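Local coordinates for extracellular ligand-binding receptor (Desulfitobacterium hafniense, PDB 4Q6B), which binds leucine between its two lobes and probably delivers such amino acids to an ABC transporter as the extracellular substrate-binding component, at residues L186-L189 against Y190-Q194; S265-Q268 against D269-A273. All coordinates share one frame; numbering follows the deposited sequence. Where two conformers were deposited one is given.

Contact 1. Residues L186-L189 against Y190-Q194; sequences LERL and YDKWQ
Tyr190 N bonds to Leu186 O and Trp193 N to Leu189 O, both at 2.8 Å, two rungs of the i to i+4 ladder of alpha-helix 183-195. This helix belongs to the alpha/beta fold of the leucine-binding protein family, and its inner face packs on strand 172-177 and helix 207-221. Leu189 and Trp193, one turn apart, make the main side-chain contact. The indole CG stays beside its own backbone N (chi1 -59°), which folds the ring back over the preceding turn: Leu189 O lies over one face, 3.1 Å above the indole plane and toward the rim. Leu189 CB sits over the six-membered ring, 3.9 Å from its centroid and 21° off the normal, a CH-pi contact. Asp175 OD2, from a residue that binds calcium, accepts a hydrogen bond from Trp193 NE1 and forms a salt bridge with Lys192 NZ; an alanine in place of Trp193 would probably leave Leu189 CB without its ring face and Asp175 OD2 without one of its donors. Arg188, salt-bridged to Asp185, runs alongside Lys192, its NH1 4.6 Å from Lys192 NZ. On the solvent side, a water donates to Glu187 O at 2.8 Å and, weakly, to Asp191 OD1.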
loop_
_atom_site.group_PDB
_atom_site.type_symbol
_atom_site.label_atom_id
_atom_site.label_comp_id
_atom_site.label_asym_id
_atom_site.label_seq_id
_atom_site.Cartn_x
_atom_site.Cartn_y
_atom_site.Cartn_z
ATOM N N LEU A 186 26.435 14.494 -7.064
ATOM C CA LEU A 186 25.159 14.495 -7.781
ATOM C C LEU A 186 25.203 15.370 -9.060
ATOM O O LEU A 186 24.622 14.983 -10.097
ATOM C CB LEU A 186 24.012 14.882 -6.835
ATOM C CG LEU A 186 22.604 14.718 -7.360
ATOM C CD1 LEU A 186 22.411 13.257 -7.736
ATOM C CD2 LEU A 186 21.572 15.138 -6.283
ATOM N N GLU A 187 25.887 16.512 -8.997
ATOM C CA GLU A 187 26.145 17.323 -10.195
ATOM C C GLU A 187 26.865 16.532 -11.279
ATOM O O GLU A 187 26.520 16.633 -12.462
ATOM C CB GLU A 187 26.948 18.593 -9.876
ATOM C CG GLU A 187 26.107 19.670 -9.236
ATOM C CD GLU A 187 26.887 20.911 -8.842
ATOM O OE1 GLU A 187 28.130 20.879 -8.826
ATOM O OE2 GLU A 187 26.240 21.933 -8.543
ATOM N N ARG A 188 27.861 15.749 -10.872
ATOM C CA ARG A 188 28.673 14.980 -11.801
ATOM C C ARG A 188 27.803 13.867 -12.411
ATOM O O ARG A 188 27.850 13.638 -13.635
ATOM C CB ARG A 188 29.862 14.374 -11.036
ATOM C CG ARG A 188 30.922 13.694 -11.903
ATOM C CD ARG A 188 30.576 12.248 -12.189
ATOM N NE ARG A 188 30.247 11.500 -10.976
ATOM C CZ ARG A 188 29.844 10.230 -10.987
ATOM N NH1 ARG A 188 29.701 9.606 -12.147
ATOM N NH2 ARG A 188 29.556 9.588 -9.852
ATOM N N LEU A 189 27.008 13.180 -11.583
ATOM C CA LEU A 189 26.026 12.227 -12.112
ATOM C C LEU A 189 25.067 12.881 -13.116
ATOM O O LEU A 189 24.828 12.339 -14.191
ATOM C CB LEU A 189 25.211 11.557 -10.995
ATOM C CG LEU A 189 25.985 10.531 -10.178
ATOM C CD1 LEU A 189 25.305 10.360 -8.807
ATOM C CD2 LEU A 189 26.014 9.219 -10.961
ATOM N N TYR A 190 24.539 14.058 -12.776
ATOM C CA TYR A 190 23.573 14.745 -13.654
ATOM C C TYR A 190 24.233 15.106 -14.997
ATOM O O TYR A 190 23.589 15.001 -16.067
ATOM C CB TYR A 190 23.060 16.004 -12.950
ATOM C CG TYR A 190 21.986 16.797 -13.660
ATOM C CD1 TYR A 190 21.042 16.180 -14.472
ATOM C CD2 TYR A 190 21.914 18.179 -13.496
ATOM C CE1 TYR A 190 20.026 16.926 -15.088
ATOM C CE2 TYR A 190 20.908 18.936 -14.133
ATOM C CZ TYR A 190 19.985 18.294 -14.912
ATOM O OH TYR A 190 19.011 19.046 -15.524
ATOM N N ASP A 191 25.501 15.500 -14.957
ATOM C CA ASP A 191 26.241 15.695 -16.205
ATOM C C ASP A 191 26.328 14.431 -17.082
ATOM O O ASP A 191 26.131 14.484 -18.328
ATOM C CB ASP A 191 27.616 16.281 -15.930
ATOM C CG ASP A 191 27.569 17.777 -15.652
ATOM O OD1 ASP A 191 26.597 18.437 -16.068
ATOM O OD2 ASP A 191 28.529 18.298 -15.036
ATOM N N LYS A 192 26.557 13.289 -16.439
ATOM C CA LYS A 192 26.618 12.029 -17.157
ATOM C C LYS A 192 25.244 11.673 -17.694
ATOM O O LYS A 192 25.109 11.289 -18.860
ATOM C CB LYS A 192 27.137 10.922 -16.248
ATOM C CG LYS A 192 27.123 9.568 -16.913
ATOM C CD LYS A 192 27.743 8.515 -16.027
ATOM C CE LYS A 192 26.851 8.193 -14.848
ATOM N NZ LYS A 192 26.992 6.743 -14.494
ATOM N N TRP A 193 24.218 11.804 -16.856
ATOM C CA TRP A 193 22.849 11.554 -17.296
ATOM C C TRP A 193 22.409 12.450 -18.473
ATOM O O TRP A 193 21.696 12.009 -19.384
ATOM C CB TRP A 193 21.899 11.747 -16.118
ATOM C CG TRP A 193 22.177 10.856 -14.962
ATOM C CD1 TRP A 193 22.852 9.662 -14.974
ATOM C CD2 TRP A 193 21.791 11.091 -13.601
ATOM N NE1 TRP A 193 22.895 9.145 -13.697
ATOM C CE2 TRP A 193 22.220 9.988 -12.849
ATOM C CE3 TRP A 193 21.088 12.121 -12.957
ATOM C CZ2 TRP A 193 22.003 9.897 -11.465
ATOM C CZ3 TRP A 193 20.857 12.025 -11.577
ATOM C CH2 TRP A 193 21.337 10.946 -10.848
ATOM N N GLN A 194 22.830 13.707 -18.472
ATOM C CA GLN A 194 22.494 14.561 -19.615
ATOM C C GLN A 194 23.132 14.017 -20.893
ATOM O O GLN A 194 22.512 14.032 -21.955
ATOM C CB GLN A 194 22.923 16.008 -19.363
ATOM C CG GLN A 194 22.065 16.674 -18.289
ATOM C CD GLN A 194 22.613 18.023 -17.877
ATOM O OE1 GLN A 194 22.771 18.312 -16.689
ATOM N NE2 GLN A 194 22.930 18.853 -18.858
HETATM O O HOH W 1 25.424 19.045 -13.448
#

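Contact 2. Residues S265-Q268 against D269-A273; sequences SRTQ and DFVEA
Val271 lies over the turn that carries Thr267, with its CG2 3.5 Å from Thr267 O, and that same oxygen accepts a hydrogen bond from Val271 N at 2.9 Å, with 162° at the hydrogen. Phe270 CB also comes to 3.5 Å from Thr267 O, so two side-chain carbons flank the bonded carbonyl oxygen. Phe270 CG lies anti to its backbone N (chi1 165°), which swings the ring off the preceding turn; Thr267 O lies loosely off the ring edge, near its plane, and the aromatic group goes on to Tyr290, Pro282 and Leu32. The methyl groups of Thr267 and Val271 approach less closely, CG2 to CG2 being 4.4 Å. These residues form the packed side of the first turns of alpha-helix 265-278, in the periplasmic binding protein fold, where Asp264, just ahead of the helix, accepts a hydrogen bond from Thr267 N through OD2. Thr267 OG1 is itself held by Val324 O and Arg262 NE, while Gln268 NE2 reaches back to the carbonyls of Pro260 and Arg262. The exposed side is looser. There Asp269 N bonds to Ser265 O at 2.8 Å, but the contact between side chains gives way to solvent: a water donates to Arg266 O at 2.8 Å and to Asp269 OD2 at 3.3 Å. Glu272 leads away from the earlier turn, with CB alone near it, 3.6 Å from Gln268 O.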
loop_
_atom_site.group_PDB
_atom_site.type_symbol
_atom_site.label_atom_id
_atom_site.label_comp_id
_atom_site.label_asym_id
_atom_site.label_seq_id
_atom_site.Cartn_x
_atom_site.Cartn_y
_atom_site.Cartn_z
ATOM N N SER A 265 -20.343 5.842 -6.549
ATOM C CA SER A 265 -21.205 6.017 -5.377
ATOM C C SER A 265 -20.512 5.605 -4.087
ATOM O O SER A 265 -20.594 6.303 -3.078
ATOM C CB SER A 265 -22.488 5.207 -5.531
ATOM O OG SER A 265 -22.200 3.818 -5.572
ATOM N N ARG A 266 -19.815 4.476 -4.113
ATOM C CA ARG A 266 -19.170 3.977 -2.891
ATOM C C ARG A 266 -18.053 4.872 -2.421
ATOM O O ARG A 266 -17.909 5.149 -1.215
ATOM C CB ARG A 266 -18.657 2.540 -3.054
ATOM C CG ARG A 266 -19.762 1.547 -3.269
ATOM C CD ARG A 266 -19.233 0.124 -3.137
ATOM N NE ARG A 266 -20.286 -0.881 -3.204
ATOM C CZ ARG A 266 -20.990 -1.176 -4.302
ATOM N NH1 ARG A 266 -20.777 -0.532 -5.450
ATOM N NH2 ARG A 266 -21.922 -2.116 -4.255
ATOM N N THR A 267 -17.201 5.287 -3.356
ATOM C CA THR A 267 -16.089 6.184 -3.033
ATOM C C THR A 267 -16.691 7.476 -2.483
ATOM O O THR A 267 -16.274 7.947 -1.426
ATOM C CB THR A 267 -15.291 6.528 -4.290
ATOM O OG1 THR A 267 -14.734 5.312 -4.816
ATOM C CG2 THR A 267 -14.155 7.530 -3.975
ATOM N N GLN A 268 -17.677 8.050 -3.170
ATOM C CA GLN A 268 -18.198 9.337 -2.706
ATOM C C GLN A 268 -18.966 9.225 -1.395
ATOM O O GLN A 268 -18.902 10.155 -0.589
ATOM C CB GLN A 268 -19.067 10.050 -3.777
ATOM C CG GLN A 268 -18.219 10.404 -5.020
ATOM C CD GLN A 268 -16.996 11.238 -4.639
ATOM O OE1 GLN A 268 -17.113 12.259 -3.926
ATOM N NE2 GLN A 268 -15.847 10.871 -5.195
ATOM N N ASP A 269 -19.671 8.109 -1.148
ATOM C CA ASP A 269 -20.352 7.970 0.144
ATOM C C ASP A 269 -19.325 7.971 1.292
ATOM O O ASP A 269 -19.529 8.629 2.349
ATOM C CB ASP A 269 -21.190 6.692 0.151
ATOM C CG ASP A 269 -21.849 6.435 1.470
ATOM O OD1 ASP A 269 -22.745 7.198 1.840
ATOM O OD2 ASP A 269 -21.445 5.467 2.161
ATOM N N PHE A 270 -18.230 7.247 1.079
ATOM C CA PHE A 270 -17.150 7.177 2.058
ATOM C C PHE A 270 -16.500 8.544 2.291
ATOM O O PHE A 270 -16.271 8.955 3.467
ATOM C CB PHE A 270 -16.122 6.163 1.579
ATOM C CG PHE A 270 -14.800 6.236 2.296
ATOM C CD1 PHE A 270 -14.691 5.741 3.568
ATOM C CD2 PHE A 270 -13.683 6.841 1.686
ATOM C CE1 PHE A 270 -13.448 5.796 4.248
ATOM C CE2 PHE A 270 -12.416 6.875 2.363
ATOM C CZ PHE A 270 -12.326 6.364 3.654
ATOM N N VAL A 271 -16.167 9.241 1.206
ATOM C CA VAL A 271 -15.470 10.534 1.338
ATOM C C VAL A 271 -16.331 11.517 2.155
ATOM O O VAL A 271 -15.821 12.219 3.053
ATOM C CB VAL A 271 -15.090 11.102 -0.057
ATOM C CG1 VAL A 271 -14.849 12.602 0.018
ATOM C CG2 VAL A 271 -13.864 10.370 -0.591
ATOM N N GLU A 272 -17.633 11.585 1.842
ATOM C CA GLU A 272 -18.542 12.467 2.562
ATOM C C GLU A 272 -18.700 12.067 4.034
ATOM O O GLU A 272 -18.651 12.927 4.931
ATOM C CB GLU A 272 -19.916 12.494 1.898
ATOM C CG GLU A 272 -20.908 13.406 2.616
ATOM C CD GLU A 272 -20.476 14.875 2.649
ATOM O OE1 GLU A 272 -19.615 15.279 1.825
ATOM O OE2 GLU A 272 -21.009 15.627 3.503
ATOM N N ALA A 273 -18.902 10.772 4.277
ATOM C CA ALA A 273 -19.047 10.269 5.646
ATOM C C ALA A 273 -17.778 10.548 6.444
ATOM O O ALA A 273 -17.852 10.976 7.610
ATOM C CB ALA A 273 -19.351 8.765 5.640
HETATM O O HOH W 2 -19.107 3.654 0.807
#

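In the fold
Contacts 1 and 2 each lie within a single helix, 183-195 and 265-278, and share no element: their centres are 46 Å apart and their nearest atoms about 36 Å. Both are partly buried: three of eight touching residues are buried and two exposed in contact 1, against two and four in contact 2. Contact 1 is the more peripheral, about 32 Å from the chain centre against 20 Å, yet it adjoins a calcium site through Asp175, and its side chains interact with one another by a CH-pi contact. In contact 2, away from the annotated sites, side chains mostly meet backbone carbonyls, and its inward residues turn to surrounding loops and helices 26-39 and 284-301.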